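Local coordinates for pleckstrin homology domain-containing family A member 8 (Homo sapiens, PDB 5KDI), which probably transfers simple glycosphingolipids between membranes, holding the lipid in the all-helical pocket of its glycolipid-transfer-protein fold, at residues K105-K108 against G109-E113; S30-A33 against V34-L38. The protein carries 2 engineered substitutions. One frame throughout, in Å; residues are numbered along the deposited sequence.

Contact 1 (K105-K108 against G109-E113). With 6S8 ((~{Z})-~{N}-[(~{E},2~{S},3~{R})-1-[(2~{R},3~{R},4~{S},5~{R},6~{R})-6-(hydroxymethyl)-3,4,5-tris(oxidanyl)oxan-2-yl]oxy-3-oxidanyl-octadec-4-en-2-yl]octadec-9-enamide), chain C.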
# COMPACT_ATOMS: atom_id res chain seq x y z
N LYS A 105 3.85 -2.17 -3.24
CA LYS A 105 4.40 -3.33 -3.98
C LYS A 105 4.61 -4.53 -2.99
O LYS A 105 4.33 -5.68 -3.32
CB LYS A 105 5.70 -3.04 -4.70
CG LYS A 105 5.55 -2.09 -5.86
CD LYS A 105 5.38 -2.79 -7.21
CE LYS A 105 5.45 -1.83 -8.43
NZ LYS A 105 6.88 -1.53 -8.62
N PHE A 106 5.12 -4.24 -1.79
CA PHE A 106 5.25 -5.22 -0.72
C PHE A 106 3.89 -5.83 -0.32
O PHE A 106 3.71 -7.08 -0.31
CB PHE A 106 6.00 -4.65 0.48
CG PHE A 106 5.98 -5.54 1.70
CD1 PHE A 106 6.62 -6.76 1.72
CD2 PHE A 106 5.27 -5.18 2.80
CE1 PHE A 106 6.60 -7.58 2.86
CE2 PHE A 106 5.25 -5.98 3.92
CZ PHE A 106 5.89 -7.19 3.95
N LEU A 107 2.89 -4.96 -0.07
CA LEU A 107 1.56 -5.43 0.27
C LEU A 107 0.99 -6.36 -0.84
O LEU A 107 0.42 -7.41 -0.55
CB LEU A 107 0.64 -4.17 0.45
CG LEU A 107 -0.83 -4.52 0.68
CD1 LEU A 107 -1.05 -5.32 1.99
CD2 LEU A 107 -1.59 -3.21 0.65
N LYS A 108 1.15 -5.95 -2.09
CA LYS A 108 0.66 -6.71 -3.24
C LYS A 108 1.33 -8.12 -3.23
O LYS A 108 0.67 -9.14 -3.41
CB LYS A 108 0.87 -5.99 -4.55
CG LYS A 108 0.12 -6.52 -5.72
CD LYS A 108 0.24 -5.75 -6.98
CE LYS A 108 1.57 -5.97 -7.62
NZ LYS A 108 1.59 -7.28 -8.37
N GLY A 109 2.67 -8.14 -3.00
CA GLY A 109 3.41 -9.39 -3.00
C GLY A 109 2.92 -10.32 -1.90
O GLY A 109 2.75 -11.51 -2.10
N PHE A 110 2.76 -9.77 -0.69
CA PHE A 110 2.33 -10.53 0.45
C PHE A 110 0.90 -11.08 0.22
O PHE A 110 0.65 -12.26 0.43
CB PHE A 110 2.31 -9.59 1.66
CG PHE A 110 1.56 -10.16 2.85
CD1 PHE A 110 1.91 -11.39 3.49
CD2 PHE A 110 0.46 -9.48 3.36
CE1 PHE A 110 1.16 -11.88 4.55
CE2 PHE A 110 -0.26 -9.95 4.42
CZ PHE A 110 0.08 -11.14 5.04
N LEU A 111 -0.01 -10.25 -0.26
CA LEU A 111 -1.38 -10.70 -0.45
C LEU A 111 -1.52 -11.68 -1.60
O LEU A 111 -2.37 -12.57 -1.56
CB LEU A 111 -2.32 -9.52 -0.65
CG LEU A 111 -2.55 -8.61 0.55
CD1 LEU A 111 -3.42 -7.41 0.12
CD2 LEU A 111 -3.23 -9.36 1.71
N THR A 112 -0.64 -11.56 -2.60
CA THR A 112 -0.59 -12.58 -3.69
C THR A 112 -0.19 -13.94 -3.15
O THR A 112 -0.80 -14.92 -3.52
CB THR A 112 0.34 -12.13 -4.86
OG1 THR A 112 -0.12 -10.86 -5.37
CG2 THR A 112 0.49 -13.18 -5.96
N GLU A 113 0.82 -14.01 -2.27
CA GLU A 113 1.19 -15.28 -1.64
C GLU A 113 -0.02 -15.88 -0.92
O GLU A 113 -0.30 -17.07 -1.04
CB GLU A 113 2.32 -15.09 -0.63
CG GLU A 113 3.66 -14.86 -1.22
CD GLU A 113 4.55 -16.10 -1.29
OE1 GLU A 113 4.36 -17.12 -0.56
OE2 GLU A 113 5.45 -16.04 -2.12
C1 6S8 C . 11.63 4.75 4.86
C2 6S8 C . 11.15 3.39 5.32
N2 6S8 C . 9.82 3.15 4.80
C3 6S8 C . 11.13 3.35 6.88
O3 6S8 C . 12.47 3.66 7.32
C4 6S8 C . 10.71 2.00 7.34
C5 6S8 C . 9.61 1.85 8.09
C6 6S8 C . 9.09 0.55 8.63
C7 6S8 C . 9.80 -0.72 8.24
C8 6S8 C . 9.40 -1.70 9.32
C9 6S8 C . 9.41 -3.05 8.71
C10 6S8 C . 8.15 -3.24 7.91
C11 6S8 C . 7.28 -4.36 8.51
C12 6S8 C . 6.42 -4.94 7.41
C13 6S8 C . 4.93 -5.04 7.71
C14 6S8 C . 4.52 -6.19 8.62
C15 6S8 C . 3.13 -6.73 8.26
C16 6S8 C . 2.12 -6.92 9.37
C17 6S8 C . 1.47 -8.30 9.57
C18 6S8 C . 0.55 -8.79 8.46
C1A 6S8 C . 10.69 6.92 4.42
O1A 6S8 C . 10.75 5.80 5.27
C2A 6S8 C . 9.39 7.64 4.63
O2A 6S8 C . 8.32 6.74 4.28
C3A 6S8 C . 9.35 8.97 3.88
O3A 6S8 C . 8.18 9.67 4.23
C4A 6S8 C . 10.59 9.78 4.21
O4A 6S8 C . 10.51 10.33 5.52
O5A 6S8 C . 14.22 8.82 4.36
C5M 6S8 C . 11.84 8.93 3.99
C6A 6S8 C . 13.08 9.70 4.35
O6A 6S8 C . 11.75 7.77 4.82
CAA 6S8 C . 9.50 2.09 4.07
OAA 6S8 C . 10.30 1.25 3.67
CAB 6S8 C . 8.06 2.02 3.69
CAC 6S8 C . 7.55 1.26 4.95
CAD 6S8 C . 6.78 0.08 4.52
CAE 6S8 C . 5.38 0.30 5.03
CAF 6S8 C . 4.60 -0.93 4.57
CAG 6S8 C . 3.27 -0.50 3.92
CAH 6S8 C . 2.14 -1.47 4.29
CAI 6S8 C . 2.44 -2.78 3.63
CAJ 6S8 C . 2.23 -3.97 4.19
CAK 6S8 C . 1.63 -4.19 5.54
CAL 6S8 C . 1.11 -5.62 5.38
CAM 6S8 C . 0.01 -6.01 6.35
CAN 6S8 C . -1.17 -5.09 6.18
CAO 6S8 C . -2.44 -5.82 6.56
CAP 6S8 C . -3.11 -6.46 5.38
CAQ 6S8 C . -4.56 -6.10 5.32
CAR 6S8 C . -4.92 -5.99 3.89

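Contact 2 (S30-A33 against V34-L38). With 6S8 ((~{Z})-~{N}-[(~{E},2~{S},3~{R})-1-[(2~{R},3~{R},4~{S},5~{R},6~{R})-6-(hydroxymethyl)-3,4,5-tris(oxidanyl)oxan-2-yl]oxy-3-oxidanyl-octadec-4-en-2-yl]octadec-9-enamide), chain C.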
# COMPACT_ATOMS: atom_id res chain seq x y z
N SER A 30 -7.47 4.31 -0.13
CA SER A 30 -7.13 2.88 -0.26
C SER A 30 -5.84 2.57 0.51
O SER A 30 -5.70 1.47 1.12
CB SER A 30 -7.04 2.47 -1.74
OG SER A 30 -8.36 2.47 -2.30
N CYS A 31 -4.89 3.50 0.48
CA CYS A 31 -3.67 3.30 1.26
C CYS A 31 -3.98 3.29 2.74
O CYS A 31 -3.47 2.45 3.53
CB CYS A 31 -2.68 4.42 0.91
SG CYS A 31 -1.99 4.41 -0.75
N TYR A 32 -4.83 4.21 3.17
CA TYR A 32 -5.13 4.31 4.60
C TYR A 32 -5.88 3.06 5.15
O TYR A 32 -5.71 2.68 6.30
CB TYR A 32 -5.99 5.54 4.88
CG TYR A 32 -6.21 5.65 6.37
CD1 TYR A 32 -5.25 6.13 7.17
CD2 TYR A 32 -7.34 5.12 6.96
CE1 TYR A 32 -5.41 6.20 8.58
CE2 TYR A 32 -7.50 5.10 8.36
CZ TYR A 32 -6.50 5.68 9.14
OH TYR A 32 -6.64 5.72 10.47
N ALA A 33 -6.65 2.42 4.29
CA ALA A 33 -7.60 1.38 4.71
C ALA A 33 -6.94 0.24 5.46
O ALA A 33 -7.57 -0.41 6.30
CB ALA A 33 -8.39 0.85 3.50
N VAL A 34 -5.65 -0.02 5.19
CA VAL A 34 -4.97 -1.11 5.91
C VAL A 34 -4.57 -0.75 7.34
O VAL A 34 -4.20 -1.65 8.12
CB VAL A 34 -3.77 -1.69 5.15
CG1 VAL A 34 -4.16 -2.16 3.74
CG2 VAL A 34 -2.65 -0.67 5.10
N VAL A 35 -4.56 0.54 7.65
CA VAL A 35 -4.12 1.01 9.00
C VAL A 35 -4.91 0.35 10.15
O VAL A 35 -4.29 -0.20 11.10
CB VAL A 35 -4.04 2.57 9.04
CG1 VAL A 35 -3.89 3.13 10.45
CG2 VAL A 35 -2.91 3.04 8.14
N PRO A 36 -6.25 0.31 10.05
CA PRO A 36 -7.01 -0.35 11.12
C PRO A 36 -6.76 -1.85 11.24
O PRO A 36 -6.88 -2.41 12.33
CB PRO A 36 -8.47 -0.08 10.73
CG PRO A 36 -8.41 1.20 9.96
CD PRO A 36 -7.14 1.15 9.21
N VAL A 37 -6.41 -2.48 10.12
CA VAL A 37 -6.04 -3.88 10.16
C VAL A 37 -4.74 -4.05 10.91
O VAL A 37 -4.63 -4.95 11.74
CB VAL A 37 -5.99 -4.55 8.77
CG1 VAL A 37 -5.68 -6.04 8.90
CG2 VAL A 37 -7.31 -4.32 8.02
N LEU A 38 -3.77 -3.17 10.63
CA LEU A 38 -2.46 -3.23 11.37
C LEU A 38 -2.72 -3.06 12.87
O LEU A 38 -2.12 -3.75 13.71
CB LEU A 38 -1.52 -2.12 10.89
CG LEU A 38 -0.91 -2.29 9.50
CD1 LEU A 38 -0.27 -0.99 8.91
CD2 LEU A 38 0.09 -3.46 9.53
C1 6S8 C . 11.63 4.75 4.86
C2 6S8 C . 11.15 3.39 5.32
N2 6S8 C . 9.82 3.15 4.80
C3 6S8 C . 11.13 3.35 6.88
O3 6S8 C . 12.47 3.66 7.32
C4 6S8 C . 10.71 2.00 7.34
C5 6S8 C . 9.61 1.85 8.09
C6 6S8 C . 9.09 0.55 8.63
C7 6S8 C . 9.80 -0.72 8.24
C8 6S8 C . 9.40 -1.70 9.32
C9 6S8 C . 9.41 -3.05 8.71
C10 6S8 C . 8.15 -3.24 7.91
C11 6S8 C . 7.28 -4.36 8.51
C12 6S8 C . 6.42 -4.94 7.41
C13 6S8 C . 4.93 -5.04 7.71
C14 6S8 C . 4.52 -6.19 8.62
C15 6S8 C . 3.13 -6.73 8.26
C16 6S8 C . 2.12 -6.92 9.37
C17 6S8 C . 1.47 -8.30 9.57
C18 6S8 C . 0.55 -8.79 8.46
C1A 6S8 C . 10.69 6.92 4.42
O1A 6S8 C . 10.75 5.80 5.27
C2A 6S8 C . 9.39 7.64 4.63
O2A 6S8 C . 8.32 6.74 4.28
C3A 6S8 C . 9.35 8.97 3.88
O3A 6S8 C . 8.18 9.67 4.23
C4A 6S8 C . 10.59 9.78 4.21
O4A 6S8 C . 10.51 10.33 5.52
O5A 6S8 C . 14.22 8.82 4.36
C5M 6S8 C . 11.84 8.93 3.99
C6A 6S8 C . 13.08 9.70 4.35
O6A 6S8 C . 11.75 7.77 4.82
CAA 6S8 C . 9.50 2.09 4.07
OAA 6S8 C . 10.30 1.25 3.67
CAB 6S8 C . 8.06 2.02 3.69
CAC 6S8 C . 7.55 1.26 4.95
CAD 6S8 C . 6.78 0.08 4.52
CAE 6S8 C . 5.38 0.30 5.03
CAF 6S8 C . 4.60 -0.93 4.57
CAG 6S8 C . 3.27 -0.50 3.92
CAH 6S8 C . 2.14 -1.47 4.29
CAI 6S8 C . 2.44 -2.78 3.63
CAJ 6S8 C . 2.23 -3.97 4.19
CAK 6S8 C . 1.63 -4.19 5.54
CAL 6S8 C . 1.11 -5.62 5.38
CAM 6S8 C . 0.01 -6.01 6.35
CAN 6S8 C . -1.17 -5.09 6.18
CAO 6S8 C . -2.44 -5.82 6.56
CAP 6S8 C . -3.11 -6.46 5.38
CAQ 6S8 C . -4.56 -6.10 5.32
CAR 6S8 C . -4.92 -5.99 3.89

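Contact 1 (K105-K108 against G109-E113)
The carbonyl of Lys-108 takes two hydrogen bonds from one residue: Thr-112 OG1 lies 2.7 Å from Lys-108 O and Thr-112 N lies 2.9 Å from it. The hydroxyl sits above the carbonyl plane, 38° out of it, and the amide reaches in from the opposite face, so the oxygen is gripped from both sides. Thr-112 can do this because its OG1 lies beside its own backbone N (chi1 -57°), facing back along the helix. The preceding turn runs in ordinary i to i+4 bonds, among them Phe-110 N to Phe-106 O at 2.9 Å. On the buried side, Leu-107 CD1 meets Leu-111 CD1 at 3.7 Å, the two side chains crossing obliquely, while Leu-111 also packs on Tyr-185 and Leu-186 of helix 172-202. Phe-106 swings its ring to the lipid: its CD2 is 3.6 Å from CAJ of the bound 6S8, at the double bond of the acyl chain. Leu-107 CB follows at 3.9 Å from 6S8 CAI, the neighbouring carbon of that double bond. This is an amphipathic helix whose apolar side lines the lipid pocket of the GLTP fold.

Contact 2 (S30-A33 against V34-L38)
A type I beta turn from Tyr-32 to Val-35 joins helix 24-32 to helix 35-41 at the wall of the lipid pocket in this GLTP fold. Its closing bond runs from Val-35 N to Tyr-32 O at 2.8 Å, with an N-H...O angle of 158°. The same two residues meet again through their side chains. Val-35 CB rests over one face of the Tyr-32 ring, 4.1 Å from the centroid and displaced toward the rim, a CH-pi contact in which the side chains cross at about a right angle. Val-35 CG1, anti to its backbone N (chi1 168°), lies by CZ and the hydroxyl OH of Tyr-32, while CG2 stays near CD1. Pro-36 adds a second apolar touch, its CD lying 4.1 Å from Tyr-32 CE2, and the same CD approaches Ala-33 O to 3.3 Å. Helix 47-64 backs the turn, with Tyr-32 on Ile-57 and Val-34 on Leu-53. Three side chains, one of them in the turn itself, touch the ligand. Leu-38 CD2 comes within 3.9 Å of 6S8 CAN, and Val-37 CG1 lies 3.8 Å from CAQ, farther along the acyl chain. Val-34 reaches the very end of that chain, its CG1 3.9 Å from the terminal methyl CAR of 6S8.

Both contacts line one lipid, and together they illustrate how locally braced helical segments present apolar side chains to a shared ligand. Contact 1 is the regular interior of a single helix, 93-115, and is partly buried, with polar, partly exposed residues along one side. Contact 2 is more buried overall but sits where the chain passes from helix 24-32 to helix 35-41, though Tyr-32 and Pro-36 are exposed residues. Their chemistry differs accordingly: contact 1 relies on repeated backbone bonds plus one hydroxyl, contact 2 on one turn bond between its segments and an aromatic face. They meet directly where Leu-107 CD2 packs 4.2 Å from Val-34 CG1; contact 1 touches the acyl chain at its double bond, contact 2 nearer its end.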